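Local coordinates for putative nudix hydrolase family member (Chromobacterium violaceum, PDB 3F13), which probably acts as a magnesium-dependent hydrolase of the Nudix family, whose members typically cleave nucleoside diphosphates linked to another moiety, at residues L15-T20 with G44-G49; R38-G43 with D115-G120; L72-H77 with R125-L130; V86-A91 with A143-A148. All coordinates share one frame; numbering follows the deposited sequence.

Contact 1: L15-T20 with G44-G49; sequences LARRAT and GKANRG
Arg17 O receives Ala46 N in a nearly straight bond (2.9 Å, 175° at the hydrogen), and two residues on Ala19 and Gly44 form an antiparallel hydrogen-bonded pair: Ala19 N to Gly44 O is 3.0 Å and Gly44 N to Ala19 O 3.1 Å. Between these bonds lies the non-hydrogen-bonded pair Arg18-Lys45, its two side chains on one face of the sheet. The Arg18 chain kinks at chi3 (67°) and lays one face of its guanidinium over the Gly44-Lys45 peptide, with NH1 3.6 Å from Gly44 CA. Lys45 turns off toward Ala16: CG passes close to Arg17 O, and the chain runs on until NZ is 3.4 Å from Ala16 CB. The short strand 43-45 thus joins the edge of strand 16-25 just where the Nudix box, residues 44-65, begins, ahead of helix 52-64. On the loop that follows, Arg17 acts as a clasp. A bend at chi3 (-56°) brings its guanidinium across Ala46, whose CB lies under one face toward the rim. In the guanidinium plane, at its edge, NH1 makes a weak bond to Asn47 O (3.0 Å), and a water links the same NH1 to Ala46 O. NH2 donates to the backbone O of Glu50, further along the loop.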
loop_
_atom_site.group_PDB
_atom_site.type_symbol
_atom_site.label_atom_id
_atom_site.label_comp_id
_atom_site.label_asym_id
_atom_site.label_seq_id
_atom_site.Cartn_x
_atom_site.Cartn_y
_atom_site.Cartn_z
ATOM N N LEU B 15 -0.582 8.641 -23.361
ATOM C CA LEU B 15 -1.596 8.294 -22.357
ATOM C C LEU B 15 -1.267 8.903 -20.982
ATOM O O LEU B 15 -0.114 8.826 -20.527
ATOM C CB LEU B 15 -1.662 6.765 -22.199
ATOM C CG LEU B 15 -1.963 5.947 -23.453
ATOM C CD1 LEU B 15 -2.256 4.470 -23.100
ATOM C CD2 LEU B 15 -3.168 6.574 -24.189
ATOM N N ALA B 16 -2.251 9.503 -20.319
ATOM C CA ALA B 16 -2.039 10.038 -18.966
ATOM C C ALA B 16 -2.055 8.947 -17.910
ATOM O O ALA B 16 -2.813 7.993 -18.012
ATOM C CB ALA B 16 -3.081 11.113 -18.613
ATOM N N ARG B 17 -1.237 9.108 -16.883
ATOM C CA ARG B 17 -1.167 8.064 -15.825
ATOM C C ARG B 17 -2.261 8.264 -14.794
ATOM O O ARG B 17 -2.387 9.366 -14.215
ATOM C CB ARG B 17 0.195 8.094 -15.153
ATOM C CG ARG B 17 1.376 7.689 -16.064
ATOM C CD ARG B 17 2.702 7.770 -15.268
ATOM N NE ARG B 17 2.871 9.119 -14.713
ATOM C CZ ARG B 17 3.052 9.423 -13.422
ATOM N NH1 ARG B 17 3.167 10.692 -13.072
ATOM N NH2 ARG B 17 3.166 8.494 -12.475
ATOM N N ARG B 18 -3.091 7.237 -14.567
ATOM C CA ARG B 18 -4.147 7.377 -13.575
ATOM C C ARG B 18 -3.991 6.258 -12.572
ATOM O O ARG B 18 -3.448 5.205 -12.928
ATOM C CB ARG B 18 -5.534 7.311 -14.209
ATOM C CG ARG B 18 -5.820 8.536 -15.101
ATOM C CD ARG B 18 -7.251 8.564 -15.578
ATOM N NE ARG B 18 -8.228 8.775 -14.504
ATOM C CZ ARG B 18 -8.802 9.952 -14.259
ATOM N NH1 ARG B 18 -9.675 10.060 -13.269
ATOM N NH2 ARG B 18 -8.482 11.015 -14.993
ATOM N N ALA B 19 -4.429 6.490 -11.331
ATOM C CA ALA B 19 -4.527 5.379 -10.353
ATOM C C ALA B 19 -6.005 5.095 -10.126
ATOM O O ALA B 19 -6.811 6.023 -10.131
ATOM C CB ALA B 19 -3.854 5.728 -9.004
ATOM N N THR B 20 -6.381 3.837 -9.902
ATOM C CA THR B 20 -7.784 3.535 -9.683
ATOM C C THR B 20 -7.832 2.582 -8.503
ATOM O O THR B 20 -6.970 1.680 -8.457
ATOM C CB THR B 20 -8.364 2.849 -10.930
ATOM O OG1 THR B 20 -8.421 3.824 -11.989
ATOM C CG2 THR B 20 -9.767 2.262 -10.662
ATOM N N GLY B 44 -7.683 8.979 -9.775
ATOM C CA GLY B 44 -7.432 10.222 -10.519
ATOM C C GLY B 44 -6.091 10.252 -11.218
ATOM O O GLY B 44 -5.364 9.290 -11.222
ATOM N N LYS B 45 -5.753 11.390 -11.807
ATOM C CA LYS B 45 -4.525 11.492 -12.527
ATOM C C LYS B 45 -3.345 11.754 -11.596
ATOM O O LYS B 45 -3.456 12.512 -10.621
ATOM C CB LYS B 45 -4.639 12.605 -13.566
ATOM C CG LYS B 45 -3.608 12.517 -14.657
ATOM C CD LYS B 45 -3.722 13.723 -15.604
ATOM C CE LYS B 45 -2.435 13.915 -16.365
ATOM N NZ LYS B 45 -2.730 14.395 -17.759
ATOM N N ALA B 46 -2.222 11.124 -11.898
ATOM C CA ALA B 46 -0.965 11.307 -11.163
ATOM C C ALA B 46 -0.249 12.605 -11.578
ATOM O O ALA B 46 -0.217 12.935 -12.753
ATOM C CB ALA B 46 -0.060 10.143 -11.440
ATOM N N ASN B 47 0.339 13.329 -10.637
ATOM C CA ASN B 47 1.091 14.544 -11.036
ATOM C C ASN B 47 2.463 14.143 -11.541
ATOM O O ASN B 47 2.955 13.040 -11.246
ATOM C CB ASN B 47 1.245 15.503 -9.857
ATOM C CG ASN B 47 -0.078 16.018 -9.342
ATOM O OD1 ASN B 47 -0.293 16.079 -8.130
ATOM N ND2 ASN B 47 -0.968 16.397 -10.249
ATOM N N ARG B 48 3.091 15.022 -12.321
ATOM C CA ARG B 48 4.484 14.809 -12.684
ATOM C C ARG B 48 5.311 14.600 -11.415
ATOM O O ARG B 48 5.076 15.250 -10.403
ATOM C CB ARG B 48 5.008 16.032 -13.457
ATOM C CG ARG B 48 4.552 16.112 -14.903
ATOM C CD ARG B 48 4.966 17.527 -15.466
ATOM N NE ARG B 48 4.353 17.798 -16.755
ATOM C CZ ARG B 48 3.162 18.371 -16.879
ATOM N NH1 ARG B 48 2.500 18.765 -15.793
ATOM N NH2 ARG B 48 2.653 18.584 -18.086
ATOM N N GLY B 49 6.271 13.690 -11.443
ATOM C CA GLY B 49 7.068 13.408 -10.261
ATOM C C GLY B 49 6.421 12.509 -9.217
ATOM O O GLY B 49 7.063 12.155 -8.225
HETATM O O HOH W 1 1.956 12.807 -14.666
#

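Contact 2: R38-G43 with D115-G120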
loop_
_atom_site.group_PDB
_atom_site.type_symbol
_atom_site.label_atom_id
_atom_site.label_comp_id
_atom_site.label_asym_id
_atom_site.label_seq_id
_atom_site.Cartn_x
_atom_site.Cartn_y
_atom_site.Cartn_z
ATOM N N ARG B 38 -22.504 9.638 -13.904
ATOM C CA ARG B 38 -22.153 8.221 -13.857
ATOM C C ARG B 38 -21.229 7.862 -12.696
ATOM O O ARG B 38 -20.340 8.615 -12.324
ATOM C CB ARG B 38 -21.502 7.768 -15.167
ATOM C CG ARG B 38 -22.463 7.762 -16.351
ATOM C CD ARG B 38 -22.069 6.748 -17.425
ATOM N NE ARG B 38 -23.235 6.425 -18.243
ATOM C CZ ARG B 38 -23.718 7.234 -19.188
ATOM N NH1 ARG B 38 -23.115 8.387 -19.433
ATOM N NH2 ARG B 38 -24.795 6.890 -19.887
ATOM N N TYR B 39 -21.433 6.689 -12.129
ATOM C CA TYR B 39 -20.510 6.213 -11.105
ATOM C C TYR B 39 -19.238 5.648 -11.724
ATOM O O TYR B 39 -19.257 5.078 -12.797
ATOM C CB TYR B 39 -21.188 5.156 -10.227
ATOM C CG TYR B 39 -22.190 5.717 -9.219
ATOM C CD1 TYR B 39 -21.786 6.172 -7.971
ATOM C CD2 TYR B 39 -23.546 5.775 -9.523
ATOM C CE1 TYR B 39 -22.698 6.675 -7.050
ATOM C CE2 TYR B 39 -24.455 6.274 -8.616
ATOM C CZ TYR B 39 -24.032 6.731 -7.389
ATOM O OH TYR B 39 -24.951 7.232 -6.481
ATOM N N ASN B 40 -18.131 5.781 -11.004
ATOM C CA ASN B 40 -16.877 5.230 -11.430
ATOM C C ASN B 40 -16.086 4.810 -10.210
ATOM O O ASN B 40 -16.354 5.269 -9.076
ATOM C CB ASN B 40 -16.084 6.270 -12.191
ATOM C CG ASN B 40 -15.169 5.662 -13.232
ATOM O OD1 ASN B 40 -14.910 4.443 -13.263
ATOM N ND2 ASN B 40 -14.646 6.530 -14.104
ATOM N N LEU B 41 -15.114 3.935 -10.425
ATOM C CA LEU B 41 -14.169 3.634 -9.341
ATOM C C LEU B 41 -13.369 4.880 -8.938
ATOM O O LEU B 41 -12.985 5.675 -9.773
ATOM C CB LEU B 41 -13.208 2.573 -9.809
ATOM C CG LEU B 41 -13.827 1.202 -9.995
ATOM C CD1 LEU B 41 -12.737 0.417 -10.701
ATOM C CD2 LEU B 41 -14.260 0.494 -8.686
ATOM N N PRO B 42 -13.102 5.036 -7.641
ATOM C CA PRO B 42 -12.360 6.207 -7.156
ATOM C C PRO B 42 -10.932 6.265 -7.727
ATOM O O PRO B 42 -10.369 5.248 -8.052
ATOM C CB PRO B 42 -12.301 6.000 -5.640
ATOM C CG PRO B 42 -12.921 4.653 -5.347
ATOM C CD PRO B 42 -13.547 4.123 -6.579
ATOM N N GLY B 43 -10.338 7.453 -7.828
ATOM C CA GLY B 43 -8.980 7.532 -8.335
ATOM C C GLY B 43 -8.790 8.840 -9.056
ATOM O O GLY B 43 -9.662 9.720 -8.968
ATOM N N ASP B 115 -25.500 2.633 -13.257
ATOM C CA ASP B 115 -24.961 3.278 -14.423
ATOM C C ASP B 115 -23.471 3.560 -14.230
ATOM O O ASP B 115 -23.093 4.662 -13.870
ATOM C CB ASP B 115 -25.711 4.581 -14.670
ATOM C CG ASP B 115 -25.488 5.128 -16.060
ATOM O OD1 ASP B 115 -24.646 4.579 -16.793
ATOM O OD2 ASP B 115 -26.165 6.112 -16.414
ATOM N N LEU B 116 -22.636 2.553 -14.494
ATOM C CA LEU B 116 -21.176 2.723 -14.374
ATOM C C LEU B 116 -20.498 3.253 -15.608
ATOM O O LEU B 116 -20.848 2.906 -16.726
ATOM C CB LEU B 116 -20.529 1.394 -14.043
ATOM C CG LEU B 116 -20.944 0.759 -12.731
ATOM C CD1 LEU B 116 -20.093 -0.505 -12.533
ATOM C CD2 LEU B 116 -20.741 1.756 -11.583
ATOM N N PHE B 117 -19.494 4.092 -15.414
ATOM C CA PHE B 117 -18.620 4.387 -16.503
ATOM C C PHE B 117 -18.087 3.069 -17.100
ATOM O O PHE B 117 -17.796 2.116 -16.378
ATOM C CB PHE B 117 -17.478 5.278 -16.052
ATOM C CG PHE B 117 -16.692 5.814 -17.185
ATOM C CD1 PHE B 117 -17.126 6.944 -17.873
ATOM C CD2 PHE B 117 -15.550 5.153 -17.622
ATOM C CE1 PHE B 117 -16.411 7.432 -18.957
ATOM C CE2 PHE B 117 -14.834 5.624 -18.707
ATOM C CZ PHE B 117 -15.261 6.775 -19.377
ATOM N N VAL B 118 -17.987 3.013 -18.421
ATOM C CA VAL B 118 -17.568 1.802 -19.135
ATOM C C VAL B 118 -16.240 1.174 -18.661
ATOM O O VAL B 118 -16.184 -0.010 -18.375
ATOM C CB VAL B 118 -17.431 2.074 -20.648
ATOM C CG1 VAL B 118 -16.650 3.344 -20.889
ATOM C CG2 VAL B 118 -16.743 0.880 -21.322
ATOM N N GLU B 119 -15.170 1.971 -18.635
ATOM C CA GLU B 119 -13.868 1.512 -18.109
ATOM C C GLU B 119 -13.932 1.060 -16.641
ATOM O O GLU B 119 -13.248 0.117 -16.247
ATOM C CB GLU B 119 -12.821 2.610 -18.236
ATOM C CG GLU B 119 -12.642 3.182 -19.658
ATOM C CD GLU B 119 -12.283 2.119 -20.703
ATOM O OE1 GLU B 119 -12.054 0.943 -20.323
ATOM O OE2 GLU B 119 -12.237 2.459 -21.915
ATOM N N GLY B 120 -14.728 1.762 -15.831
ATOM C CA GLY B 120 -15.013 1.325 -14.455
ATOM C C GLY B 120 -15.586 -0.089 -14.463
ATOM O O GLY B 120 -15.170 -0.960 -13.692
#
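Tyr39 and Leu116 are bridged backbone to backbone, CA to CA 4.8 Å, with Tyr39 N donating to Asp115 O at 3.1 Å and Phe117 N to Tyr39 O at 2.8 Å in a bond close to straight (171°). Since Phe117 is the N-cap residue of helix 118-132, this pairing fixes the chain just as the helix starts. At the outer end the extended Arg38 chain carries NE to Asp115 OD1, a 2.7 Å salt bridge that comes from above the carboxylate plane; guanidinium and carboxylate stand almost perpendicular, at 84°. Tyr39 CB rests 3.7 Å from Leu116 CD2. Asn40, with CG anti to the backbone N (chi1 -151°), drops its amide alongside Phe117, ND2 lying 3.7 Å from Phe117 CB. OD1 of this amide meets Gly120 CA at 3.3 Å, a tight fit against a helix residue with no side chain, and takes a weak bond from Leu41 N as well. Leu41 enters the core against Ile123 and Leu124. It opens the Leu-Pro-Gly-Gly lead-in common in Nudix proteins and is the one residue of that motif to touch 115-120, CD1 near Gly120 O; Tyr39 and Asn40, just before it, pair with the helix start in this alpha-beta-alpha Nudix fold.

Contact 3: L72-H77 with R125-L130; sequences LYLFDH and RRYARL
Asp76 O accepts a weak hydrogen bond from Arg126 NH2 (2.9 Å, bent to 122° at the hydrogen), which ties helix 118-132 to strand 70-78 where the Arg126 side chain has crossed Phe75. The Asp76 side chain starts away from the helix, and its OD1 receives Tyr73 OH at 2.6 Å and forms a salt bridge with Lys85. Arg126 lies along the Phe75 ring, the two side chains running antiparallel. Its guanidinium rests on the ring in a flat stack, planes 18° apart and centres 4.3 Å apart, while CG makes a CH-pi contact 3.9 Å from the ring centroid. Phe75 CG sits between the backbone N and the carbonyl carbon (chi1 50°), which turns the ring up under the arginine. Leu130 CD2 closes on the ring edge, 4.0 Å from Phe75 CD2. Leu74 also points toward the helix, as fits the classic beta bulge in which Leu74 and Phe75 both face Val86. Leu74 CB meets Leu130 CD2 at 3.8 Å, and Leu74 CD1 meets Tyr127 CD1 at the same distance. Tyr127 OH bonds to Glu24, and His77, whose ring edge faces Arg126 NH2, bonds through NE2 to Glu119. At the bulge two successive residues thus serve the helix interface, Leu74 in its buried apolar part and Phe75 under the arginine. With a weak, bent bond to the carbonyl, the hold of Arg126 probably depends as much on the stacked ring.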
loop_
_atom_site.group_PDB
_atom_site.type_symbol
_atom_site.label_atom_id
_atom_site.label_comp_id
_atom_site.label_asym_id
_atom_site.label_seq_id
_atom_site.Cartn_x
_atom_site.Cartn_y
_atom_site.Cartn_z
ATOM N N LEU B 72 -2.713 -3.241 -2.648
ATOM C CA LEU B 72 -2.076 -4.276 -3.427
ATOM C C LEU B 72 -2.241 -3.962 -4.911
ATOM O O LEU B 72 -3.372 -3.907 -5.407
ATOM C CB LEU B 72 -2.706 -5.643 -3.106
ATOM C CG LEU B 72 -2.255 -6.757 -4.041
ATOM C CD1 LEU B 72 -0.735 -7.004 -3.816
ATOM C CD2 LEU B 72 -3.066 -8.013 -3.777
ATOM N N TYR B 73 -1.146 -3.722 -5.615
ATOM C CA TYR B 73 -1.211 -3.519 -7.072
ATOM C C TYR B 73 -1.766 -4.771 -7.765
ATOM O O TYR B 73 -1.237 -5.873 -7.592
ATOM C CB TYR B 73 0.173 -3.130 -7.648
ATOM C CG TYR B 73 0.262 -3.252 -9.157
ATOM C CD1 TYR B 73 -0.407 -2.353 -9.989
ATOM C CD2 TYR B 73 0.920 -4.329 -9.751
ATOM C CE1 TYR B 73 -0.372 -2.492 -11.385
ATOM C CE2 TYR B 73 0.985 -4.470 -11.147
ATOM C CZ TYR B 73 0.317 -3.536 -11.949
ATOM O OH TYR B 73 0.359 -3.632 -13.321
ATOM N N LEU B 74 -2.857 -4.615 -8.536
ATOM C CA LEU B 74 -3.470 -5.754 -9.224
ATOM C C LEU B 74 -3.054 -5.835 -10.699
ATOM O O LEU B 74 -2.571 -6.888 -11.162
ATOM C CB LEU B 74 -4.998 -5.657 -9.134
ATOM C CG LEU B 74 -5.529 -5.414 -7.725
ATOM C CD1 LEU B 74 -7.052 -5.140 -7.710
ATOM C CD2 LEU B 74 -5.135 -6.643 -6.861
ATOM N N PHE B 75 -3.233 -4.747 -11.450
ATOM C CA PHE B 75 -2.924 -4.792 -12.889
ATOM C C PHE B 75 -3.023 -3.409 -13.505
ATOM O O PHE B 75 -3.505 -2.449 -12.842
ATOM C CB PHE B 75 -3.897 -5.733 -13.635
ATOM C CG PHE B 75 -5.380 -5.485 -13.327
ATOM C CD1 PHE B 75 -6.094 -4.501 -14.005
ATOM C CD2 PHE B 75 -6.050 -6.253 -12.384
ATOM C CE1 PHE B 75 -7.478 -4.265 -13.728
ATOM C CE2 PHE B 75 -7.420 -6.039 -12.098
ATOM C CZ PHE B 75 -8.120 -5.007 -12.768
ATOM N N ASP B 76 -2.611 -3.330 -14.773
ATOM C CA ASP B 76 -2.706 -2.098 -15.545
ATOM C C ASP B 76 -3.959 -2.222 -16.410
ATOM O O ASP B 76 -4.315 -3.324 -16.837
ATOM C CB ASP B 76 -1.496 -1.925 -16.466
ATOM C CG ASP B 76 -0.173 -1.994 -15.726
ATOM O OD1 ASP B 76 -0.049 -1.399 -14.625
ATOM O OD2 ASP B 76 0.747 -2.683 -16.235
ATOM N N HIS B 77 -4.628 -1.103 -16.681
ATOM C CA HIS B 77 -5.760 -1.106 -17.572
ATOM C C HIS B 77 -5.561 0.095 -18.495
ATOM O O HIS B 77 -5.576 1.231 -18.019
ATOM C CB HIS B 77 -7.043 -0.904 -16.780
ATOM C CG HIS B 77 -8.267 -0.841 -17.633
ATOM N ND1 HIS B 77 -8.924 -1.968 -18.067
ATOM C CD2 HIS B 77 -8.951 0.212 -18.136
ATOM C CE1 HIS B 77 -9.964 -1.614 -18.802
ATOM N NE2 HIS B 77 -10.000 -0.296 -18.864
ATOM N N ARG B 125 -14.742 -6.187 -13.967
ATOM C CA ARG B 125 -14.806 -7.544 -14.513
ATOM C C ARG B 125 -13.473 -8.288 -14.329
ATOM O O ARG B 125 -13.442 -9.456 -13.961
ATOM C CB ARG B 125 -15.191 -7.531 -16.000
ATOM C CG ARG B 125 -16.626 -7.196 -16.213
ATOM C CD ARG B 125 -17.206 -7.912 -17.471
ATOM N NE ARG B 125 -18.650 -7.928 -17.304
ATOM C CZ ARG B 125 -19.440 -7.012 -17.826
ATOM N NH1 ARG B 125 -20.751 -7.051 -17.608
ATOM N NH2 ARG B 125 -18.910 -6.066 -18.586
ATOM N N ARG B 126 -12.376 -7.605 -14.613
ATOM C CA ARG B 126 -11.052 -8.198 -14.517
ATOM C C ARG B 126 -10.733 -8.497 -13.072
ATOM O O ARG B 126 -10.155 -9.525 -12.754
ATOM C CB ARG B 126 -10.021 -7.232 -15.080
ATOM C CG ARG B 126 -8.656 -7.857 -15.263
ATOM C CD ARG B 126 -8.001 -7.193 -16.503
ATOM N NE ARG B 126 -6.551 -7.322 -16.480
ATOM C CZ ARG B 126 -5.728 -6.442 -17.039
ATOM N NH1 ARG B 126 -4.427 -6.634 -16.972
ATOM N NH2 ARG B 126 -6.215 -5.357 -17.631
ATOM N N TYR B 127 -11.092 -7.568 -12.196
ATOM C CA TYR B 127 -10.893 -7.768 -10.761
ATOM C C TYR B 127 -11.693 -8.994 -10.291
ATOM O O TYR B 127 -11.239 -9.795 -9.482
ATOM C CB TYR B 127 -11.400 -6.549 -9.994
ATOM C CG TYR B 127 -11.489 -6.820 -8.502
ATOM C CD1 TYR B 127 -10.330 -6.963 -7.743
ATOM C CD2 TYR B 127 -12.715 -6.943 -7.848
ATOM C CE1 TYR B 127 -10.396 -7.213 -6.382
ATOM C CE2 TYR B 127 -12.784 -7.190 -6.478
ATOM C CZ TYR B 127 -11.610 -7.330 -5.763
ATOM O OH TYR B 127 -11.651 -7.568 -4.406
ATOM N N ALA B 128 -12.909 -9.118 -10.792
ATOM C CA ALA B 128 -13.731 -10.284 -10.438
ATOM C C ALA B 128 -13.041 -11.597 -10.817
ATOM O O ALA B 128 -13.072 -12.553 -10.038
ATOM C CB ALA B 128 -15.079 -10.189 -11.107
ATOM N N ARG B 129 -12.424 -11.654 -11.996
ATOM C CA ARG B 129 -11.649 -12.841 -12.409
ATOM C C ARG B 129 -10.480 -13.060 -11.448
ATOM O O ARG B 129 -10.282 -14.159 -10.933
ATOM C CB ARG B 129 -11.076 -12.686 -13.828
ATOM C CG ARG B 129 -11.911 -13.249 -14.964
ATOM C CD ARG B 129 -11.212 -13.046 -16.339
ATOM N NE ARG B 129 -11.579 -11.752 -16.915
ATOM C CZ ARG B 129 -10.719 -10.834 -17.353
ATOM N NH1 ARG B 129 -9.404 -11.060 -17.316
ATOM N NH2 ARG B 129 -11.186 -9.680 -17.846
ATOM N N LEU B 130 -9.695 -12.012 -11.224
ATOM C CA LEU B 130 -8.469 -12.132 -10.420
ATOM C C LEU B 130 -8.770 -12.643 -9.012
ATOM O O LEU B 130 -8.033 -13.443 -8.453
ATOM C CB LEU B 130 -7.770 -10.771 -10.326
ATOM C CG LEU B 130 -6.340 -10.754 -9.772
ATOM C CD1 LEU B 130 -5.458 -11.732 -10.523
ATOM C CD2 LEU B 130 -5.783 -9.339 -9.901
#

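Contact 4: V86-A91 with A143-A148; sequences VYLCIA and ALLGLA
Leu88 and Ile90, two residues apart on strand 82-90, both point at helix 136-157, which runs nearly parallel to the strand (axes 23° apart, 9.2 Å at closest approach). The inner, fully enclosed part centres on Leu88. Its CG stands anti to the backbone N (chi1 176°), which sends the two methyls up to the helix: CD2 is 4.0 Å from Leu144 CB, and CD1 is 4.0 Å from Leu145 CD2. Leu145 starts out pointing away from the strand, yet its branched end swings back to cross Leu88. Tyr127 and Ile22 pack on Leu88 too, so it is buried from several directions. Ile90 marks the solvent side: it is partly exposed, yet closely packed through a single methyl, CD1, which lies 3.9 Å from Leu144 CD2 and 3.8 Å from Leu147 CD2, its side chain roughly perpendicular to both leucines. Leu144 and Leu147 also pack on Leu72 of the second subunit, and Ala143 meets its counterpart there. Every contact between these two segments is aliphatic, so their hold on each other is probably one of apolar burial and shape, on a surface shared with the dimer interface.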
loop_
_atom_site.group_PDB
_atom_site.type_symbol
_atom_site.label_atom_id
_atom_site.label_comp_id
_atom_site.label_asym_id
_atom_site.label_seq_id
_atom_site.Cartn_x
_atom_site.Cartn_y
_atom_site.Cartn_z
ATOM N N VAL B 86 -4.280 -0.322 -11.254
ATOM C CA VAL B 86 -5.425 -0.636 -10.420
ATOM C C VAL B 86 -4.964 -1.319 -9.138
ATOM O O VAL B 86 -4.177 -2.256 -9.228
ATOM C CB VAL B 86 -6.362 -1.610 -11.190
ATOM C CG1 VAL B 86 -7.615 -1.980 -10.349
ATOM C CG2 VAL B 86 -6.795 -0.944 -12.495
ATOM N N TYR B 87 -5.464 -0.876 -7.978
ATOM C CA TYR B 87 -5.022 -1.381 -6.663
ATOM C C TYR B 87 -6.201 -1.742 -5.765
ATOM O O TYR B 87 -7.181 -0.975 -5.675
ATOM C CB TYR B 87 -4.269 -0.303 -5.867
ATOM C CG TYR B 87 -3.148 0.386 -6.620
ATOM C CD1 TYR B 87 -1.817 0.017 -6.402
ATOM C CD2 TYR B 87 -3.413 1.395 -7.552
ATOM C CE1 TYR B 87 -0.775 0.619 -7.064
ATOM C CE2 TYR B 87 -2.339 2.037 -8.227
ATOM C CZ TYR B 87 -1.028 1.602 -7.996
ATOM O OH TYR B 87 0.049 2.223 -8.636
ATOM N N LEU B 88 -6.074 -2.831 -5.026
ATOM C CA LEU B 88 -7.059 -3.204 -4.003
ATOM C C LEU B 88 -6.572 -2.489 -2.752
ATOM O O LEU B 88 -5.405 -2.654 -2.370
ATOM C CB LEU B 88 -7.011 -4.709 -3.745
ATOM C CG LEU B 88 -7.941 -5.207 -2.617
ATOM C CD1 LEU B 88 -9.413 -5.056 -2.970
ATOM C CD2 LEU B 88 -7.658 -6.678 -2.274
ATOM N N CYS B 89 -7.412 -1.657 -2.160
ATOM C CA CYS B 89 -7.005 -0.865 -0.985
ATOM C C CYS B 89 -7.831 -1.148 0.266
ATOM O O CYS B 89 -9.032 -1.344 0.178
ATOM C CB CYS B 89 -7.143 0.619 -1.290
ATOM S SG CYS B 89 -6.360 1.160 -2.835
ATOM N N ILE B 90 -7.167 -1.115 1.423
ATOM C CA ILE B 90 -7.794 -1.135 2.729
ATOM C C ILE B 90 -7.610 0.237 3.399
ATOM O O ILE B 90 -6.503 0.819 3.420
ATOM C CB ILE B 90 -7.048 -2.083 3.707
ATOM C CG1 ILE B 90 -6.615 -3.380 3.048
ATOM C CG2 ILE B 90 -7.821 -2.218 5.030
ATOM C CD1 ILE B 90 -6.184 -4.400 4.089
ATOM N N ALA B 91 -8.696 0.742 3.935
ATOM C CA ALA B 91 -8.686 1.811 4.943
ATOM C C ALA B 91 -9.763 1.419 5.976
ATOM O O ALA B 91 -10.614 0.578 5.695
ATOM C CB ALA B 91 -8.971 3.180 4.307
ATOM N N ALA B 143 -6.166 -12.824 0.720
ATOM C CA ALA B 143 -5.737 -12.629 2.096
ATOM C C ALA B 143 -6.014 -11.201 2.552
ATOM O O ALA B 143 -6.382 -10.961 3.710
ATOM C CB ALA B 143 -4.271 -13.018 2.285
ATOM N N LEU B 144 -5.827 -10.230 1.654
ATOM C CA LEU B 144 -6.111 -8.841 2.015
ATOM C C LEU B 144 -7.606 -8.662 2.271
ATOM O O LEU B 144 -7.992 -7.979 3.204
ATOM C CB LEU B 144 -5.584 -7.867 0.954
ATOM C CG LEU B 144 -4.076 -7.704 1.067
ATOM C CD1 LEU B 144 -3.516 -6.897 -0.123
ATOM C CD2 LEU B 144 -3.784 -6.981 2.408
ATOM N N LEU B 145 -8.436 -9.269 1.431
ATOM C CA LEU B 145 -9.885 -9.244 1.623
ATOM C C LEU B 145 -10.287 -9.829 2.996
ATOM O O LEU B 145 -11.115 -9.259 3.737
ATOM C CB LEU B 145 -10.565 -9.944 0.454
ATOM C CG LEU B 145 -10.551 -9.061 -0.803
ATOM C CD1 LEU B 145 -11.259 -9.791 -1.932
ATOM C CD2 LEU B 145 -11.192 -7.692 -0.570
ATOM N N GLY B 146 -9.620 -10.910 3.369
ATOM C CA GLY B 146 -9.802 -11.534 4.676
ATOM C C GLY B 146 -9.444 -10.610 5.829
ATOM O O GLY B 146 -10.155 -10.553 6.807
ATOM N N LEU B 147 -8.320 -9.901 5.711
ATOM C CA LEU B 147 -7.959 -8.842 6.627
ATOM C C LEU B 147 -9.069 -7.799 6.751
ATOM O O LEU B 147 -9.504 -7.465 7.861
ATOM C CB LEU B 147 -6.609 -8.215 6.191
ATOM C CG LEU B 147 -6.102 -7.123 7.148
ATOM C CD1 LEU B 147 -6.112 -7.589 8.605
ATOM C CD2 LEU B 147 -4.711 -6.678 6.722
ATOM N N ALA B 148 -9.545 -7.265 5.641
ATOM C CA ALA B 148 -10.585 -6.252 5.717
ATOM C C ALA B 148 -11.816 -6.803 6.452
ATOM O O ALA B 148 -12.397 -6.130 7.310
ATOM C CB ALA B 148 -10.956 -5.792 4.347
#

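How the contacts relate
Three of the contacts reach one mixed sheet: contact 1 through strand 16-25, contact 3 through strand 70-78 and contact 4 through strand 82-90, which lies between the other two. Contacts 3 and 4 are nearest, centres 12 Å apart; contacts 1 and 4 are farthest, 21 Å. Helix 118-132 serves contacts 2 and 3, and the next helix, 136-157, serves contact 4. Along the chain contact 1 closes before contacts 3 and 4 open, while contact 2 crosses all three. Residues 38-49 thus run from contact 2 into contact 1, bringing the start of the Nudix box to the sheet, while contacts 3 and 4 touch the second subunit.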